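Local atomic coordinates of mannitol dehydrogenase (Pseudomonas fluorescens, PDB entry 1LJ8), a protein that binds NAD and probably catalyses the NAD-dependent oxidation of mannitol at C2, giving fructose. Residues R70-D75 against D252-V257; N272-W277 against V282-D287; L306-F311 against A411-G416. One frame throughout, in Å; residues are numbered along the deposited sequence.

Contact 1 lies in the NAD-binding Rossmann domain, contact 2 in and beside the small three-stranded sheet that includes strands 263-266 and 283-284, and contact 3 in the helical C-terminal domain. Contact 1 lies nearest the cofactor: its Trp254 side chain is about 5 Å from the bound NAD, whereas Val282 of contact 2 is about 14 Å away and Tyr308 of contact 3 about 12 Å. The centre of contact 1 is about 29 Å from the centres of both others. Contacts 2 and 3 lie on opposite sides of the chain's centre, about 39 Å apart between centres, yet strand 283-284 is followed directly by helix 289-313, which carries Tyr308 and Phe311 of contact 3.

Contact 1 (R70-D75 against D252-V257); sequences RKARDD and DAWPVV
At the NAD-binding edge of the Rossmann domain, Ala72 and Asp75 of helix 69-77 meet Ala253 and Trp254, which lie in the turn running into the outermost strand 256-258. Asp69, at the start of this helix, binds NAD. Ala72 sets its CB obliquely against the six-membered ring of Trp254, 3.6 Å from CZ3. The indole gets there because Trp254 CG stands opposite the backbone N (chi1 -170°), which carries the ring out of its turn to the helix. One turn further along, Asp75 packs against the root of that side chain, crossing it at about a right angle, with Asp75 OD2 4.0 Å from Trp254 CB. Asp75 CG also rests 3.9 Å from Ala253 CB. These are van der Waals contacts; the charge of Asp75 is met within its own helix, where Lys71 NZ comes in on the syn lone pair of OD2 at 2.8 Å. With an alanine in place of Asp75, Lys71 NZ would probably be left without its carboxylate mate, and the contacts of CG and OD2 with Ala253 CB and Trp254 CB would be lost. Arg39 makes a cation-pi contact with Trp254 and also bonds to its carbonyl oxygen. The turn itself is an Asx turn, with Trp254 N donating to Asp252 OD1 at 2.9 Å and meeting that oxygen from above the carboxylate plane, 38° out of it.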
loop_
_atom_site.group_PDB
_atom_site.type_symbol
_atom_site.label_atom_id
_atom_site.label_comp_id
_atom_site.label_asym_id
_atom_site.label_seq_id
_atom_site.Cartn_x
_atom_site.Cartn_y
_atom_site.Cartn_z
ATOM N N ARG A 70 15.027 -7.317 8.056
ATOM C CA ARG A 70 16.122 -8.291 8.115
ATOM C C ARG A 70 15.641 -9.689 7.759
ATOM O O ARG A 70 16.320 -10.416 7.044
ATOM C CB ARG A 70 16.742 -8.317 9.528
ATOM C CG ARG A 70 18.068 -9.132 9.661
ATOM C CD ARG A 70 18.485 -9.129 11.146
ATOM N NE ARG A 70 18.301 -7.771 11.639
ATOM C CZ ARG A 70 17.850 -7.429 12.848
ATOM N NH1 ARG A 70 17.541 -8.366 13.758
ATOM N NH2 ARG A 70 17.618 -6.138 13.113
ATOM N N LYS A 71 14.479 -10.065 8.263
ATOM C CA LYS A 71 13.947 -11.400 7.966
ATOM C C LYS A 71 13.690 -11.542 6.469
ATOM O O LYS A 71 14.006 -12.580 5.907
ATOM C CB LYS A 71 12.649 -11.676 8.725
ATOM C CG LYS A 71 12.118 -13.112 8.477
ATOM C CD LYS A 71 11.006 -13.511 9.437
ATOM C CE LYS A 71 10.809 -15.059 9.432
ATOM N NZ LYS A 71 10.480 -15.587 8.060
ATOM N N ALA A 72 13.130 -10.513 5.824
ATOM C CA ALA A 72 12.896 -10.580 4.366
ATOM C C ALA A 72 14.245 -10.792 3.616
ATOM O O ALA A 72 14.373 -11.628 2.727
ATOM C CB ALA A 72 12.244 -9.249 3.885
ATOM N N ARG A 73 15.256 -10.005 3.986
ATOM C CA ARG A 73 16.547 -10.102 3.339
ATOM C C ARG A 73 17.130 -11.514 3.521
ATOM O O ARG A 73 17.604 -12.118 2.564
ATOM C CB ARG A 73 17.490 -9.015 3.954
ATOM C CG ARG A 73 18.806 -8.774 3.188
ATOM C CD ARG A 73 19.882 -9.878 3.473
ATOM N NE ARG A 73 20.084 -10.119 4.913
ATOM C CZ ARG A 73 20.841 -9.356 5.703
ATOM N NH1 ARG A 73 21.487 -8.295 5.205
ATOM N NH2 ARG A 73 20.950 -9.636 7.007
ATOM N N ASP A 74 17.109 -12.023 4.758
ATOM C CA ASP A 74 17.669 -13.344 5.029
ATOM C C ASP A 74 16.917 -14.439 4.272
ATOM O O ASP A 74 17.544 -15.314 3.677
ATOM C CB ASP A 74 17.628 -13.657 6.526
ATOM C CG ASP A 74 18.601 -12.797 7.345
ATOM O OD1 ASP A 74 19.483 -12.150 6.758
ATOM O OD2 ASP A 74 18.471 -12.817 8.592
ATOM N N ASP A 75 15.586 -14.350 4.245
ATOM C CA ASP A 75 14.777 -15.368 3.570
ATOM C C ASP A 75 15.074 -15.352 2.084
ATOM O O ASP A 75 15.224 -16.428 1.466
ATOM C CB ASP A 75 13.267 -15.148 3.789
ATOM C CG ASP A 75 12.790 -15.564 5.207
ATOM O OD1 ASP A 75 13.526 -16.252 5.940
ATOM O OD2 ASP A 75 11.654 -15.199 5.562
ATOM N N ASP A 252 9.329 -22.713 -0.111
ATOM C CA ASP A 252 9.763 -21.328 -0.277
ATOM C C ASP A 252 9.625 -20.669 1.112
ATOM O O ASP A 252 8.554 -20.700 1.710
ATOM C CB ASP A 252 8.849 -20.650 -1.321
ATOM C CG ASP A 252 9.321 -19.256 -1.713
ATOM O OD1 ASP A 252 9.998 -18.592 -0.898
ATOM O OD2 ASP A 252 9.004 -18.831 -2.839
ATOM N N ALA A 253 10.705 -20.063 1.632
ATOM C CA ALA A 253 10.630 -19.473 2.956
ATOM C C ALA A 253 9.700 -18.252 2.920
ATOM O O ALA A 253 9.170 -17.864 3.959
ATOM C CB ALA A 253 12.029 -19.013 3.440
ATOM N N TRP A 254 9.545 -17.642 1.752
ATOM C CA TRP A 254 8.707 -16.413 1.697
ATOM C C TRP A 254 8.178 -16.150 0.304
ATOM O O TRP A 254 8.625 -15.251 -0.421
ATOM C CB TRP A 254 9.537 -15.196 2.193
ATOM C CG TRP A 254 8.752 -13.898 2.433
ATOM C CD1 TRP A 254 7.518 -13.772 3.006
ATOM C CD2 TRP A 254 9.165 -12.584 2.061
ATOM N NE1 TRP A 254 7.133 -12.437 2.997
ATOM C CE2 TRP A 254 8.132 -11.697 2.420
ATOM C CE3 TRP A 254 10.316 -12.072 1.437
ATOM C CZ2 TRP A 254 8.213 -10.309 2.175
ATOM C CZ3 TRP A 254 10.394 -10.709 1.183
ATOM C CH2 TRP A 254 9.347 -9.844 1.552
ATOM N N PRO A 255 7.218 -16.964 -0.109
ATOM C CA PRO A 255 6.661 -16.725 -1.440
ATOM C C PRO A 255 5.737 -15.492 -1.345
ATOM O O PRO A 255 5.472 -15.007 -0.240
ATOM C CB PRO A 255 5.854 -17.993 -1.713
ATOM C CG PRO A 255 5.359 -18.417 -0.319
ATOM C CD PRO A 255 6.598 -18.114 0.579
ATOM N N VAL A 256 5.295 -14.963 -2.479
ATOM C CA VAL A 256 4.323 -13.850 -2.443
ATOM C C VAL A 256 3.031 -14.428 -3.045
ATOM O O VAL A 256 3.083 -15.150 -4.046
ATOM C CB VAL A 256 4.772 -12.597 -3.230
ATOM C CG1 VAL A 256 4.917 -12.876 -4.764
ATOM C CG2 VAL A 256 3.715 -11.446 -3.001
ATOM N N VAL A 257 1.899 -14.187 -2.383
ATOM C CA VAL A 257 0.622 -14.682 -2.909
ATOM C C VAL A 257 -0.166 -13.458 -3.389
ATOM O O VAL A 257 -0.051 -12.366 -2.797
ATOM C CB VAL A 257 -0.214 -15.448 -1.822
ATOM C CG1 VAL A 257 0.471 -16.798 -1.510
ATOM C CG2 VAL A 257 -0.360 -14.629 -0.563
#

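Contact 2 (N272-W277 against V282-D287); sequences NGRPAW and VQFTDD
Arg274 and Phe284 come at each other from opposite directions and end in a flat stack. Starting from CB, the arginine CG sits between the backbone N and the carbonyl carbon (chi1 58°), and from there the chain runs extended to NE, approaching the CZ end of the phenyl ring. Arg274 CD is the first atom to touch, 3.9 Å from Phe284 CZ. Arg274 NE comes closer, 3.5 Å from Phe284 CE2, and takes a second partner in Asp268, with which it forms a salt bridge. Arg274 CZ then lies 3.3 Å from Phe284 CZ, which sits over the centre of the guanidinium. The two planes are 22° apart and their centres 3.9 Å, a cation-pi stack with the guanidinium displaced toward the rim of the ring. At the tip, Arg274 NH1 bonds in the guanidinium plane to Pro275 O at 3.0 Å and forms a salt bridge with Glu278, while NH2 lies over the ring face. The bonds from NE and NH1 probably limit the rotation of the guanidinium, while Phe284 covers one face.

Nearer the turn, Trp277 and Val282 run side by side, and Trp277 CB packs tightly on Val282 CG2 at 3.4 Å. Their backbones are joined as well: Val282 N donates to Trp277 O at 3.3 Å, fairly straight at 159°. The indole carries Pro275 CG over one face, and its NE1 bonds to Thr46 of helix 42-50. A bond from residue i+5 back to residue i is that of a pi-turn; here it lies in the irregular connection between strand 263-266 and its parallel neighbour, the edge strand 283-284.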
loop_
_atom_site.group_PDB
_atom_site.type_symbol
_atom_site.label_atom_id
_atom_site.label_comp_id
_atom_site.label_asym_id
_atom_site.label_seq_id
_atom_site.Cartn_x
_atom_site.Cartn_y
_atom_site.Cartn_z
ATOM N N ASN A 272 15.713 9.656 -16.130
ATOM C CA ASN A 272 16.906 8.874 -16.463
ATOM C C ASN A 272 16.555 7.478 -17.017
ATOM O O ASN A 272 17.234 6.485 -16.714
ATOM C CB ASN A 272 17.768 8.771 -15.162
ATOM C CG ASN A 272 19.244 8.455 -15.416
ATOM O OD1 ASN A 272 19.657 8.204 -16.538
ATOM N ND2 ASN A 272 20.053 8.455 -14.334
ATOM N N GLY A 273 15.484 7.409 -17.808
ATOM C CA GLY A 273 15.092 6.151 -18.431
ATOM C C GLY A 273 14.227 5.217 -17.598
ATOM O O GLY A 273 13.978 5.467 -16.417
ATOM N N ARG A 274 13.750 4.140 -18.223
ATOM C CA ARG A 274 12.919 3.198 -17.490
ATOM C C ARG A 274 12.822 1.970 -18.343
ATOM O O ARG A 274 13.119 2.035 -19.553
ATOM C CB ARG A 274 11.493 3.770 -17.314
ATOM C CG ARG A 274 10.790 4.109 -18.696
ATOM C CD ARG A 274 9.251 4.244 -18.522
ATOM N NE ARG A 274 8.523 4.693 -19.725
ATOM C CZ ARG A 274 8.141 3.893 -20.728
ATOM N NH1 ARG A 274 8.431 2.569 -20.705
ATOM N NH2 ARG A 274 7.419 4.400 -21.737
ATOM N N PRO A 275 12.418 0.835 -17.745
ATOM C CA PRO A 275 12.258 -0.409 -18.528
ATOM C C PRO A 275 11.068 -0.174 -19.489
ATOM O O PRO A 275 10.144 0.610 -19.181
ATOM C CB PRO A 275 11.857 -1.466 -17.483
ATOM C CG PRO A 275 12.353 -0.863 -16.116
ATOM C CD PRO A 275 12.160 0.640 -16.307
ATOM N N ALA A 276 11.064 -0.898 -20.609
ATOM C CA ALA A 276 9.964 -0.848 -21.586
ATOM C C ALA A 276 8.757 -1.677 -21.064
ATOM O O ALA A 276 8.297 -2.636 -21.705
ATOM C CB ALA A 276 10.466 -1.413 -22.937
ATOM N N TRP A 277 8.245 -1.306 -19.899
ATOM C CA TRP A 277 7.130 -2.037 -19.272
ATOM C C TRP A 277 5.869 -2.109 -20.146
ATOM O O TRP A 277 5.033 -3.000 -19.962
ATOM C CB TRP A 277 6.763 -1.372 -17.928
ATOM C CG TRP A 277 7.756 -1.624 -16.788
ATOM C CD1 TRP A 277 8.242 -2.842 -16.341
ATOM C CD2 TRP A 277 8.270 -0.632 -15.880
ATOM N NE1 TRP A 277 9.029 -2.639 -15.195
ATOM C CE2 TRP A 277 9.052 -1.303 -14.904
ATOM C CE3 TRP A 277 8.140 0.769 -15.803
ATOM C CZ2 TRP A 277 9.713 -0.621 -13.860
ATOM C CZ3 TRP A 277 8.798 1.443 -14.765
ATOM C CH2 TRP A 277 9.576 0.741 -13.813
ATOM N N VAL A 282 1.934 -2.739 -18.924
ATOM C CA VAL A 282 1.812 -1.535 -18.107
ATOM C C VAL A 282 1.265 -0.470 -19.052
ATOM O O VAL A 282 1.671 -0.409 -20.219
ATOM C CB VAL A 282 3.191 -1.119 -17.564
ATOM C CG1 VAL A 282 3.090 0.149 -16.705
ATOM C CG2 VAL A 282 3.750 -2.286 -16.726
ATOM N N GLN A 283 0.368 0.361 -18.540
ATOM C CA GLN A 283 -0.279 1.395 -19.338
ATOM C C GLN A 283 0.253 2.770 -18.976
ATOM O O GLN A 283 0.495 3.035 -17.821
ATOM C CB GLN A 283 -1.780 1.339 -19.077
ATOM C CG GLN A 283 -2.351 -0.047 -19.394
ATOM C CD GLN A 283 -3.736 -0.220 -18.834
ATOM O OE1 GLN A 283 -3.922 -0.832 -17.797
ATOM N NE2 GLN A 283 -4.723 0.353 -19.506
ATOM N N PHE A 284 0.443 3.637 -19.967
ATOM C CA PHE A 284 0.930 4.980 -19.674
ATOM C C PHE A 284 -0.127 5.978 -20.116
ATOM O O PHE A 284 -0.776 5.792 -21.146
ATOM C CB PHE A 284 2.233 5.269 -20.411
ATOM C CG PHE A 284 3.402 4.529 -19.856
ATOM C CD1 PHE A 284 3.658 3.217 -20.258
ATOM C CD2 PHE A 284 4.233 5.123 -18.924
ATOM C CE1 PHE A 284 4.743 2.510 -19.720
ATOM C CE2 PHE A 284 5.309 4.436 -18.382
ATOM C CZ PHE A 284 5.570 3.123 -18.779
ATOM N N THR A 285 -0.329 7.019 -19.322
ATOM C CA THR A 285 -1.337 7.996 -19.691
ATOM C C THR A 285 -0.829 9.352 -19.249
ATOM O O THR A 285 0.029 9.459 -18.367
ATOM C CB THR A 285 -2.705 7.642 -19.037
ATOM O OG1 THR A 285 -3.741 8.475 -19.592
ATOM C CG2 THR A 285 -2.646 7.833 -17.530
ATOM N N ASP A 286 -1.364 10.405 -19.846
ATOM C CA ASP A 286 -0.883 11.732 -19.500
ATOM C C ASP A 286 -1.152 12.155 -18.046
ATOM O O ASP A 286 -0.262 12.667 -17.366
ATOM C CB ASP A 286 -1.470 12.753 -20.475
ATOM C CG ASP A 286 -0.979 12.525 -21.903
ATOM O OD1 ASP A 286 0.248 12.448 -22.093
ATOM O OD2 ASP A 286 -1.810 12.436 -22.827
ATOM N N ASP A 287 -2.375 11.931 -17.593
ATOM C CA ASP A 287 -2.783 12.256 -16.227
ATOM C C ASP A 287 -3.492 11.036 -15.588
ATOM O O ASP A 287 -4.621 10.698 -15.911
ATOM C CB ASP A 287 -3.709 13.480 -16.253
ATOM C CG ASP A 287 -4.386 13.732 -14.922
ATOM O OD1 ASP A 287 -3.855 13.274 -13.868
ATOM O OD2 ASP A 287 -5.464 14.395 -14.942
#

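Contact 3 (L306-F311 against A411-G416); sequences LTYLGF and ALYLKG
Tyr308 and Tyr413 pack most tightly here, edge to face: Tyr308 CD2 stands over the centre of the Tyr413 ring, 3.6 Å from its CD2. Their planes are turned 58° apart, with centroids separated by 4.9 Å. Tyr413 in turn points its own edge at the face of Phe311, an offset edge-to-face pair with planes at 84°. This half is looser, with centroids 5.7 Å apart and Phe311 CD2 3.8 Å from Tyr413 CE1. Tyr413 is therefore the middle of a buried aromatic cluster, giving a face to one ring and an edge to the other. The hydroxyl of Tyr308 is satisfied beyond the cluster, at the carbonyl oxygen of Cys375. Just past Tyr413 the solvent side begins with Lys415, which is exposed, though Gly416 is buried again; Gly416, with positive phi, completes the type I beta turn that leaves the helix. The cluster joins the long helix 289-313 to the C-terminal end of helix 401-413; Tyr424 extends it by meeting both Phe311 and Tyr413, while helix 371-375 packs against Thr307 and Tyr413, and helix 463-488 against Leu309 and Leu412.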
loop_
_atom_site.group_PDB
_atom_site.type_symbol
_atom_site.label_atom_id
_atom_site.label_comp_id
_atom_site.label_asym_id
_atom_site.label_seq_id
_atom_site.Cartn_x
_atom_site.Cartn_y
_atom_site.Cartn_z
ATOM N N LEU A 306 -15.387 -2.399 5.008
ATOM C CA LEU A 306 -15.651 -3.798 5.361
ATOM C C LEU A 306 -14.841 -4.352 6.534
ATOM O O LEU A 306 -15.300 -5.197 7.339
ATOM C CB LEU A 306 -15.283 -4.717 4.188
ATOM C CG LEU A 306 -15.996 -4.531 2.858
ATOM C CD1 LEU A 306 -15.314 -5.386 1.731
ATOM C CD2 LEU A 306 -17.448 -4.980 3.111
ATOM N N THR A 307 -13.618 -3.875 6.615
ATOM C CA THR A 307 -12.661 -4.519 7.511
ATOM C C THR A 307 -12.803 -4.405 9.014
ATOM O O THR A 307 -12.578 -5.402 9.738
ATOM C CB THR A 307 -11.237 -4.141 7.047
ATOM O OG1 THR A 307 -10.348 -5.217 7.404
ATOM C CG2 THR A 307 -10.727 -2.839 7.717
ATOM N N TYR A 308 -13.204 -3.253 9.524
ATOM C CA TYR A 308 -13.337 -3.131 10.972
ATOM C C TYR A 308 -14.647 -3.778 11.409
ATOM O O TYR A 308 -14.673 -4.492 12.409
ATOM C CB TYR A 308 -13.227 -1.665 11.419
ATOM C CG TYR A 308 -11.864 -1.104 11.038
ATOM C CD1 TYR A 308 -11.756 -0.095 10.092
ATOM C CD2 TYR A 308 -10.662 -1.661 11.571
ATOM C CE1 TYR A 308 -10.471 0.376 9.656
ATOM C CE2 TYR A 308 -9.375 -1.204 11.130
ATOM C CZ TYR A 308 -9.308 -0.190 10.179
ATOM O OH TYR A 308 -8.074 0.251 9.714
ATOM N N LEU A 309 -15.728 -3.503 10.682
ATOM C CA LEU A 309 -16.987 -4.174 10.973
ATOM C C LEU A 309 -16.811 -5.687 10.864
ATOM O O LEU A 309 -17.351 -6.434 11.687
ATOM C CB LEU A 309 -18.066 -3.756 9.963
ATOM C CG LEU A 309 -18.501 -2.305 10.146
ATOM C CD1 LEU A 309 -19.346 -1.905 8.905
ATOM C CD2 LEU A 309 -19.336 -2.164 11.430
ATOM N N GLY A 310 -16.057 -6.142 9.859
ATOM C CA GLY A 310 -15.856 -7.577 9.659
ATOM C C GLY A 310 -15.067 -8.200 10.796
ATOM O O GLY A 310 -15.404 -9.287 11.271
ATOM N N PHE A 311 -14.036 -7.501 11.249
ATOM C CA PHE A 311 -13.219 -8.038 12.346
ATOM C C PHE A 311 -14.078 -8.123 13.621
ATOM O O PHE A 311 -14.007 -9.095 14.379
ATOM C CB PHE A 311 -12.020 -7.130 12.609
ATOM C CG PHE A 311 -10.766 -7.886 12.957
ATOM C CD1 PHE A 311 -9.984 -8.438 11.943
ATOM C CD2 PHE A 311 -10.386 -8.056 14.286
ATOM C CE1 PHE A 311 -8.808 -9.175 12.261
ATOM C CE2 PHE A 311 -9.205 -8.786 14.630
ATOM C CZ PHE A 311 -8.424 -9.343 13.609
ATOM N N ALA A 411 -13.342 2.703 15.878
ATOM C CA ALA A 411 -13.267 3.082 17.283
ATOM C C ALA A 411 -13.540 1.894 18.201
ATOM O O ALA A 411 -12.801 1.664 19.191
ATOM C CB ALA A 411 -14.269 4.253 17.615
ATOM N N LEU A 412 -14.573 1.136 17.875
ATOM C CA LEU A 412 -14.936 -0.012 18.724
ATOM C C LEU A 412 -13.896 -1.113 18.550
ATOM O O LEU A 412 -13.492 -1.745 19.517
ATOM C CB LEU A 412 -16.330 -0.535 18.373
ATOM C CG LEU A 412 -16.860 -1.669 19.302
ATOM C CD1 LEU A 412 -16.867 -1.224 20.763
ATOM C CD2 LEU A 412 -18.242 -2.065 18.912
ATOM N N TYR A 413 -13.438 -1.289 17.322
ATOM C CA TYR A 413 -12.414 -2.294 16.993
ATOM C C TYR A 413 -11.133 -2.049 17.815
ATOM O O TYR A 413 -10.458 -3.009 18.234
ATOM C CB TYR A 413 -12.132 -2.197 15.497
ATOM C CG TYR A 413 -10.757 -2.668 15.097
ATOM C CD1 TYR A 413 -10.541 -3.998 14.717
ATOM C CD2 TYR A 413 -9.679 -1.775 15.050
ATOM C CE1 TYR A 413 -9.293 -4.419 14.295
ATOM C CE2 TYR A 413 -8.391 -2.200 14.610
ATOM C CZ TYR A 413 -8.225 -3.515 14.240
ATOM O OH TYR A 413 -6.984 -3.966 13.798
ATOM N N LEU A 414 -10.786 -0.781 18.049
ATOM C CA LEU A 414 -9.572 -0.455 18.823
ATOM C C LEU A 414 -9.597 -0.977 20.271
ATOM O O LEU A 414 -8.557 -1.012 20.947
ATOM C CB LEU A 414 -9.334 1.051 18.852
ATOM C CG LEU A 414 -8.865 1.603 17.494
ATOM C CD1 LEU A 414 -8.970 3.140 17.464
ATOM C CD2 LEU A 414 -7.414 1.144 17.218
ATOM N N LYS A 415 -10.769 -1.361 20.770
ATOM C CA LYS A 415 -10.803 -1.877 22.140
ATOM C C LYS A 415 -10.204 -3.288 22.202
ATOM O O LYS A 415 -9.947 -3.808 23.299
ATOM C CB LYS A 415 -12.235 -1.830 22.706
ATOM C CG LYS A 415 -12.722 -0.382 22.907
ATOM C CD LYS A 415 -14.143 -0.296 23.507
ATOM C CE LYS A 415 -14.125 -0.084 25.012
ATOM N NZ LYS A 415 -13.720 1.319 25.359
ATOM N N GLY A 416 -9.993 -3.916 21.040
ATOM C CA GLY A 416 -9.305 -5.218 21.035
ATOM C C GLY A 416 -10.028 -6.528 21.340
ATOM O O GLY A 416 -9.350 -7.514 21.696
#